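Local coordinates for protein G/U mismatch-specific DNA glycosylase (Deinococcus radiodurans, PDB 2C2Q) that is a DNA glycosylase of the uracil-DNA glycosylase superfamily, with an alpha/beta fold built round a central mixed beta sheet, at residues A[50-53]-A[54-57]; A[94-98]-A[99-103]; A[177-180]-A[181-185]. The protein carries 1 engineered substitution. One frame throughout, in Å; residues are numbered along the deposited sequence.

Contact 1 of 3, residues A[50-53]-A[54-57]; sequences ENKF and WRTL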
loop_
_atom_site.group_PDB
_atom_site.type_symbol
_atom_site.label_atom_id
_atom_site.label_comp_id
_atom_site.label_asym_id
_atom_site.label_seq_id
_atom_site.Cartn_x
_atom_site.Cartn_y
_atom_site.Cartn_z
ATOM N N GLU A 50 -15.919 4.236 -6.066
ATOM C CA GLU A 50 -15.462 5.643 -6.240
ATOM C C GLU A 50 -14.007 5.861 -5.760
ATOM O O GLU A 50 -13.468 6.983 -5.832
ATOM C CB GLU A 50 -16.390 6.595 -5.507
ATOM C CG GLU A 50 -17.809 6.540 -6.055
ATOM C CD GLU A 50 -18.703 7.580 -5.423
ATOM O OE1 GLU A 50 -18.925 7.508 -4.191
ATOM O OE2 GLU A 50 -19.180 8.480 -6.162
ATOM N N ASN A 51 -13.403 4.820 -5.168
ATOM C CA ASN A 51 -12.015 4.901 -4.774
ATOM C C ASN A 51 -11.181 4.859 -6.054
ATOM O O ASN A 51 -11.413 3.985 -6.889
ATOM C CB ASN A 51 -11.618 3.713 -3.834
ATOM C CG ASN A 51 -10.247 3.938 -3.236
ATOM O OD1 ASN A 51 -9.258 4.001 -3.978
ATOM N ND2 ASN A 51 -10.167 4.121 -1.909
ATOM N N LYS A 52 -10.216 5.783 -6.214
ATOM C CA LYS A 52 -9.471 5.946 -7.493
ATOM C C LYS A 52 -8.266 4.987 -7.627
ATOM O O LYS A 52 -7.540 5.041 -8.608
ATOM C CB LYS A 52 -8.890 7.387 -7.632
ATOM C CG LYS A 52 -9.905 8.489 -7.489
ATOM C CD LYS A 52 -9.248 9.871 -7.843
ATOM C CE LYS A 52 -9.213 10.698 -6.587
ATOM N NZ LYS A 52 -10.567 11.077 -6.157
ATOM N N PHE A 53 -8.027 4.094 -6.626
ATOM C CA PHE A 53 -6.799 3.323 -6.636
ATOM C C PHE A 53 -6.581 2.508 -7.940
ATOM O O PHE A 53 -5.481 2.613 -8.532
ATOM C CB PHE A 53 -6.859 2.335 -5.460
ATOM C CG PHE A 53 -5.620 1.483 -5.320
ATOM C CD1 PHE A 53 -4.490 1.929 -4.645
ATOM C CD2 PHE A 53 -5.638 0.145 -5.791
ATOM C CE1 PHE A 53 -3.366 1.079 -4.490
ATOM C CE2 PHE A 53 -4.516 -0.670 -5.638
ATOM C CZ PHE A 53 -3.405 -0.215 -5.014
ATOM N N TRP A 54 -7.529 1.655 -8.328
ATOM C CA TRP A 54 -7.365 0.748 -9.501
ATOM C C TRP A 54 -7.179 1.533 -10.827
ATOM O O TRP A 54 -6.239 1.252 -11.575
ATOM C CB TRP A 54 -8.455 -0.280 -9.596
ATOM C CG TRP A 54 -8.420 -1.198 -8.405
ATOM C CD1 TRP A 54 -9.330 -1.249 -7.416
ATOM C CD2 TRP A 54 -7.365 -2.147 -8.052
ATOM N NE1 TRP A 54 -8.962 -2.195 -6.469
ATOM C CE2 TRP A 54 -7.743 -2.728 -6.799
ATOM C CE3 TRP A 54 -6.141 -2.533 -8.638
ATOM C CZ2 TRP A 54 -6.999 -3.743 -6.182
ATOM C CZ3 TRP A 54 -5.368 -3.526 -8.001
ATOM C CH2 TRP A 54 -5.808 -4.113 -6.778
ATOM N N ARG A 55 -7.972 2.584 -10.971
ATOM C CA ARG A 55 -7.800 3.550 -12.117
ATOM C C ARG A 55 -6.388 4.129 -12.092
ATOM O O ARG A 55 -5.708 4.179 -13.131
ATOM C CB ARG A 55 -8.802 4.675 -11.952
ATOM C CG ARG A 55 -8.814 5.802 -13.001
ATOM C CD ARG A 55 -10.051 6.733 -12.697
ATOM N NE ARG A 55 -10.967 5.992 -11.792
ATOM C CZ ARG A 55 -11.709 6.527 -10.815
ATOM N NH1 ARG A 55 -11.721 7.852 -10.611
ATOM N NH2 ARG A 55 -12.471 5.734 -10.050
ATOM N N THR A 56 -5.942 4.603 -10.920
ATOM C CA THR A 56 -4.664 5.244 -10.793
ATOM C C THR A 56 -3.514 4.311 -11.147
ATOM O O THR A 56 -2.634 4.664 -11.919
ATOM C CB THR A 56 -4.491 5.905 -9.373
ATOM O OG1 THR A 56 -5.549 6.878 -9.163
ATOM C CG2 THR A 56 -3.142 6.625 -9.219
ATOM N N LEU A 57 -3.518 3.074 -10.634
ATOM C CA LEU A 57 -2.455 2.164 -11.068
ATOM C C LEU A 57 -2.370 2.020 -12.600
ATOM O O LEU A 57 -1.263 1.904 -13.110
ATOM C CB LEU A 57 -2.671 0.754 -10.484
ATOM C CG LEU A 57 -2.622 0.553 -8.961
ATOM C CD1 LEU A 57 -2.421 -0.896 -8.572
ATOM C CD2 LEU A 57 -1.852 1.444 -8.080
HETATM O O HOH W 1 -10.246 3.019 -9.371
HETATM O O HOH W 2 -9.836 1.647 -6.513
#

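Contact 2 of 3, residues A[94-98]-A[99-103]; sequences AALPG and EAWRP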
loop_
_atom_site.group_PDB
_atom_site.type_symbol
_atom_site.label_atom_id
_atom_site.label_comp_id
_atom_site.label_asym_id
_atom_site.label_seq_id
_atom_site.Cartn_x
_atom_site.Cartn_y
_atom_site.Cartn_z
ATOM N N ALA A 94 -10.544 7.015 11.345
ATOM C CA ALA A 94 -11.009 7.671 12.576
ATOM C C ALA A 94 -11.851 6.798 13.479
ATOM O O ALA A 94 -11.946 7.071 14.683
ATOM C CB ALA A 94 -11.777 8.936 12.260
ATOM N N ALA A 95 -12.479 5.782 12.918
ATOM C CA ALA A 95 -13.418 4.949 13.647
ATOM C C ALA A 95 -12.766 3.671 14.181
ATOM O O ALA A 95 -13.364 2.951 14.960
ATOM C CB ALA A 95 -14.580 4.612 12.766
ATOM N N LEU A 96 -11.532 3.383 13.749
ATOM C CA LEU A 96 -10.931 2.111 14.094
ATOM C C LEU A 96 -10.584 2.135 15.582
ATOM O O LEU A 96 -10.128 3.163 16.044
ATOM C CB LEU A 96 -9.644 1.911 13.276
ATOM C CG LEU A 96 -9.840 1.578 11.768
ATOM C CD1 LEU A 96 -8.486 1.411 11.087
ATOM C CD2 LEU A 96 -10.704 0.342 11.505
ATOM N N PRO A 97 -10.747 1.024 16.293
ATOM C CA PRO A 97 -10.256 0.926 17.695
ATOM C C PRO A 97 -8.723 1.030 17.678
ATOM O O PRO A 97 -8.118 0.616 16.717
ATOM C CB PRO A 97 -10.665 -0.478 18.151
ATOM C CG PRO A 97 -11.162 -1.213 16.963
ATOM C CD PRO A 97 -11.293 -0.250 15.789
ATOM N N GLY A 98 -8.124 1.553 18.739
ATOM C CA GLY A 98 -6.677 1.797 18.763
ATOM C C GLY A 98 -5.862 0.547 18.498
ATOM O O GLY A 98 -4.849 0.597 17.820
ATOM N N GLU A 99 -6.299 -0.586 19.013
ATOM C CA GLU A 99 -5.581 -1.843 18.843
ATOM C C GLU A 99 -5.583 -2.353 17.380
ATOM O O GLU A 99 -4.900 -3.298 17.048
ATOM C CB GLU A 99 -6.161 -2.915 19.787
ATOM C CG GLU A 99 -7.629 -3.212 19.570
ATOM C CD GLU A 99 -8.590 -2.351 20.417
ATOM O OE1 GLU A 99 -8.313 -1.157 20.793
ATOM O OE2 GLU A 99 -9.665 -2.891 20.694
ATOM N N ALA A 100 -6.372 -1.699 16.513
ATOM C CA ALA A 100 -6.408 -2.102 15.101
ATOM C C ALA A 100 -5.052 -1.956 14.368
ATOM O O ALA A 100 -4.751 -2.764 13.485
ATOM C CB ALA A 100 -7.480 -1.272 14.332
ATOM N N TRP A 101 -4.280 -0.949 14.728
ATOM C CA TRP A 101 -3.081 -0.555 14.009
ATOM C C TRP A 101 -1.914 -1.422 14.441
ATOM O O TRP A 101 -1.537 -1.390 15.634
ATOM C CB TRP A 101 -2.731 0.887 14.322
ATOM C CG TRP A 101 -3.829 1.857 14.121
ATOM C CD1 TRP A 101 -4.653 2.409 15.080
ATOM C CD2 TRP A 101 -4.254 2.406 12.861
ATOM N NE1 TRP A 101 -5.562 3.260 14.492
ATOM C CE2 TRP A 101 -5.347 3.285 13.131
ATOM C CE3 TRP A 101 -3.833 2.235 11.535
ATOM C CZ2 TRP A 101 -5.996 4.006 12.131
ATOM C CZ3 TRP A 101 -4.490 2.987 10.518
ATOM C CH2 TRP A 101 -5.567 3.831 10.829
ATOM N N ARG A 102 -1.312 -2.148 13.488
ATOM C CA ARG A 102 -0.157 -3.029 13.785
ATOM C C ARG A 102 1.056 -2.786 12.877
ATOM O O ARG A 102 1.435 -3.681 12.092
ATOM C CB ARG A 102 -0.563 -4.524 13.827
ATOM C CG ARG A 102 -1.700 -4.862 14.816
ATOM C CD ARG A 102 -1.280 -4.630 16.288
ATOM N NE ARG A 102 -0.042 -5.391 16.516
ATOM C CZ ARG A 102 -0.014 -6.710 16.823
ATOM N NH1 ARG A 102 -1.153 -7.402 16.977
ATOM N NH2 ARG A 102 1.147 -7.341 16.946
ATOM N N PRO A 103 1.646 -1.573 12.942
ATOM C CA PRO A 103 2.807 -1.216 12.134
ATOM C C PRO A 103 4.012 -2.161 12.439
ATOM O O PRO A 103 4.917 -2.290 11.615
ATOM C CB PRO A 103 3.125 0.242 12.549
ATOM C CG PRO A 103 2.464 0.448 13.882
ATOM C CD PRO A 103 1.278 -0.498 13.887
HETATM O O HOH W 3 -7.658 4.212 16.310
HETATM O O HOH W 4 -2.596 -0.783 17.923
#

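Contact 3 of 3, residues A[177-180]-A[181-185]; sequences GDRV and RELRG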
loop_
_atom_site.group_PDB
_atom_site.type_symbol
_atom_site.label_atom_id
_atom_site.label_comp_id
_atom_site.label_asym_id
_atom_site.label_seq_id
_atom_site.Cartn_x
_atom_site.Cartn_y
_atom_site.Cartn_z
ATOM N N GLY A 177 5.163 5.286 -10.367
ATOM C CA GLY A 177 5.028 4.486 -11.598
ATOM C C GLY A 177 6.349 4.487 -12.397
ATOM O O GLY A 177 6.801 3.448 -12.904
ATOM N N ASP A 178 6.939 5.656 -12.497
ATOM C CA ASP A 178 8.172 5.860 -13.274
ATOM C C ASP A 178 9.313 5.150 -12.591
ATOM O O ASP A 178 10.150 4.520 -13.270
ATOM C CB ASP A 178 8.500 7.339 -13.230
ATOM C CG ASP A 178 7.619 8.149 -14.152
ATOM O OD1 ASP A 178 6.838 7.574 -14.989
ATOM O OD2 ASP A 178 7.683 9.377 -14.094
ATOM N N ARG A 179 9.365 5.305 -11.269
ATOM C CA ARG A 179 10.368 4.643 -10.409
ATOM C C ARG A 179 10.317 3.105 -10.473
ATOM O O ARG A 179 11.374 2.444 -10.510
ATOM C CB ARG A 179 10.248 5.093 -8.964
ATOM C CG ARG A 179 11.312 4.451 -8.048
ATOM C CD ARG A 179 12.754 4.825 -8.443
ATOM N NE ARG A 179 13.713 4.234 -7.539
ATOM C CZ ARG A 179 14.899 3.747 -7.930
ATOM N NH1 ARG A 179 15.270 3.819 -9.209
ATOM N NH2 ARG A 179 15.702 3.199 -7.030
ATOM N N VAL A 180 9.103 2.551 -10.502
ATOM C CA VAL A 180 8.915 1.112 -10.675
ATOM C C VAL A 180 9.384 0.668 -12.078
ATOM O O VAL A 180 10.119 -0.336 -12.217
ATOM C CB VAL A 180 7.435 0.690 -10.378
ATOM C CG1 VAL A 180 7.134 -0.724 -10.893
ATOM C CG2 VAL A 180 7.177 0.821 -8.909
ATOM N N ARG A 181 8.961 1.414 -13.108
ATOM C CA ARG A 181 9.450 1.201 -14.480
ATOM C C ARG A 181 10.989 1.209 -14.539
ATOM O O ARG A 181 11.607 0.355 -15.162
ATOM C CB ARG A 181 8.901 2.346 -15.330
ATOM C CG ARG A 181 8.923 2.189 -16.833
ATOM C CD ARG A 181 7.831 3.110 -17.495
ATOM N NE ARG A 181 6.502 2.805 -16.934
ATOM C CZ ARG A 181 5.728 3.624 -16.178
ATOM N NH1 ARG A 181 6.079 4.885 -15.872
ATOM N NH2 ARG A 181 4.564 3.164 -15.721
ATOM N N GLU A 182 11.586 2.188 -13.880
ATOM C CA GLU A 182 13.042 2.376 -13.838
ATOM C C GLU A 182 13.747 1.201 -13.135
ATOM O O GLU A 182 14.825 0.759 -13.539
ATOM C CB GLU A 182 13.295 3.643 -13.053
ATOM C CG GLU A 182 14.731 4.000 -12.761
ATOM C CD GLU A 182 14.866 5.367 -12.101
ATOM O OE1 GLU A 182 15.590 6.235 -12.661
ATOM O OE2 GLU A 182 14.285 5.608 -11.022
ATOM N N LEU A 183 13.152 0.717 -12.053
ATOM C CA LEU A 183 13.737 -0.428 -11.347
ATOM C C LEU A 183 13.620 -1.699 -12.177
ATOM O O LEU A 183 14.598 -2.435 -12.312
ATOM C CB LEU A 183 13.066 -0.621 -9.984
ATOM C CG LEU A 183 13.573 0.288 -8.883
ATOM C CD1 LEU A 183 12.579 0.278 -7.701
ATOM C CD2 LEU A 183 15.016 -0.074 -8.432
ATOM N N ARG A 184 12.429 -1.979 -12.694
ATOM C CA ARG A 184 12.167 -3.192 -13.456
ATOM C C ARG A 184 12.978 -3.149 -14.762
ATOM O O ARG A 184 13.326 -4.186 -15.312
ATOM C CB ARG A 184 10.653 -3.388 -13.692
ATOM C CG ARG A 184 9.866 -3.600 -12.379
ATOM C CD ARG A 184 8.384 -3.903 -12.554
ATOM N NE ARG A 184 8.128 -5.226 -13.113
ATOM C CZ ARG A 184 8.329 -6.392 -12.475
ATOM N NH1 ARG A 184 8.842 -6.441 -11.224
ATOM N NH2 ARG A 184 8.024 -7.523 -13.107
ATOM N N GLY A 185 13.318 -1.951 -15.218
ATOM C CA GLY A 185 14.145 -1.821 -16.424
ATOM C C GLY A 185 15.634 -1.998 -16.144
ATOM O O GLY A 185 16.370 -2.538 -16.984
#

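Contact 1 of 3, residues A[50-53]-A[54-57]
Phe53 turns its edge toward the face of the Trp54 indole. This is a T-shaped pair. The ring of Phe53 and the six-membered ring of Trp54 have centroids 4.8 Å apart, and their planes stand at 88°. Phe53 CD2 reaches over the middle of the indole, 3.7 Å from Trp54 CD2. The first torsions set this up: Phe53 CG lies anti to the backbone N (chi1 -178°), whereas Trp54 CG lies beside its own N (chi1 -64°). Leu57 comes from one turn further on. Its CD2 sits over one face of the Phe53 ring, in a CH-pi contact 4.0 Å from the centroid. The other methyl, Leu57 CD1, meets Phe53 CE2 at 3.6 Å, so both branches grip the ring. The polar side marks the start of a helix. Asn51 OD1 accepts from Phe53 N at 2.9 Å in a capping bond, and OD1 also pairs with Thr160. Lys52 O takes two bonds from Thr56. One is from the backbone N; the other, from Thr56 OG1 to Lys52 O at 2.8 Å, arrives above the carbonyl plane. A water is inserted between Asn51 O and Arg55 N, in place of a direct i to i+4 bond. A second water links Asn51 O to Trp54 N. The Arg55 guanidinium lays one face over Lys52 CA. Lys52 NZ itself bonds to His165. The contact opens helix 53-59 at the end of the loop after helix 37-42. Phe53 and Leu57 rest on Leu30 of strand 28-32, and Thr56 and Leu57 touch Trp173 of helix 171-188.

Contact 2 of 3, residues A[94-98]-A[99-103]
Leu96 puts its CD1 methyl over one face of the Trp101 indole, toward the rim. This is a CH-pi contact, 4.0 Å from the centroid of the six-membered ring. The nearest ring atom is Trp101 CZ2, 3.7 Å from Leu96 CD1. The two side chains cross at about a right angle. Leu96 CG stands beside its backbone N (chi1 -73°), and chi2 near 180° then carries CD1 out to the ring. The indole lies back over the turn. Trp101 CD1, at the ring edge, is 3.3 Å from Gly98 O, which lies near the ring plane. Glu99 is different. Its CG sits between the backbone N and the carbonyl carbon (chi1 60°), and the chain bends at chi2. The carboxylate therefore folds back, with Glu99 CD 3.6 Å from Pro97 CB. Ala100 CB lies 4.0 Å from Leu96 CB. The backbone between them makes a 3-10 turn, in which Ala100 N donates to Pro97 O at 2.9 Å. The loop lies between strand 80-84 and helix 103-113, with Arg102 at the N-cap of that helix. Trp101 also touches Arg124 and Glu128 of helix 123-130. Two waters bridge the polar side. One accepts from Trp101 NE1 and donates to Leu96 O. The other donates to both Gly98 O and Trp101 O, 2.6 Å from Trp101 O. The chemistry is therefore mixed: a small apolar cluster of Leu96, Ala100 and Trp101 lies against this surface turn, and within it water, more than direct bonds, links the backbone carbonyls to Trp101.

Contact 3 of 3, residues A[177-180]-A[181-185]
Arg179 and Leu183 form the closely packed side. The guanidinium of Arg179 lies flat against the leucine, with Leu183 CG over the centre of one face, 3.8 Å from Arg179 CZ. Leu183 CD2 comes to 3.6 Å from Arg179 NH2. A bend at chi2 (62°) folds the arginine chain forward along the helix and brings its head there. Along the solvent margin of this packed part, Arg179 NH1 donates to Glu182 OE2 at 2.7 Å, a salt bridge. The guanidinium and carboxylate planes are 83° apart, and OE2 is met from above the carboxylate plane. A second salt bridge joins Arg179 NE to Glu153, so the positive charge is probably balanced by two acids. Val180 is buried nearby. Val180 CG1 lies alongside Arg184, 3.8 Å from Arg184 CD. The two side chains point the same way, and Arg184 NH1 goes on to bond Thr27 OG1. Val180 and Leu183 both pack on Ile117 of strand 117-120. All of this sits on a regular alpha helix, part of 171-188, the C-terminal helix that flanks the central sheet of this alpha/beta fold. Four backbone bonds of the i to i+4 kind cross between the segments, such as Arg184 N to Val180 O at 2.9 Å. The other side is looser and more exposed. Asp178 and Arg181 are paired there by a salt bridge, Asp178 OD1 to Arg181 NH1 at 2.9 Å, with OD1 in the plane at the guanidinium edge. The two groups are turned 76° apart. Gly177 O lies over a face of the same guanidinium, 3.4 Å from Arg181 CZ. Arg181 NH2 turns to the carbonyls of Val60 and Gly61, just after helix 53-59. Asp178 OD1 also takes a bond from Gln174.

The three contacts follow one another in series, and none nests in or crosses another. Each is local, closing a turn within one continuous stretch. Contact 1 comes first, where the loop after helix 37-42 enters helix 53-59 beside strand 28-32. Contact 2 follows strand 80-84, in the loop leading into helix 103-113. Contact 3 lies in the C-terminal helix 171-188, next to strand 117-120. Contacts 1 and 3 do not touch, with nearest atoms about 7 Å apart, but helix 171-188 also packs against helix 53-59 through Trp173. Contact 2 stands on the opposite side of the chain's centre from contact 3, their centres about 33 Å apart.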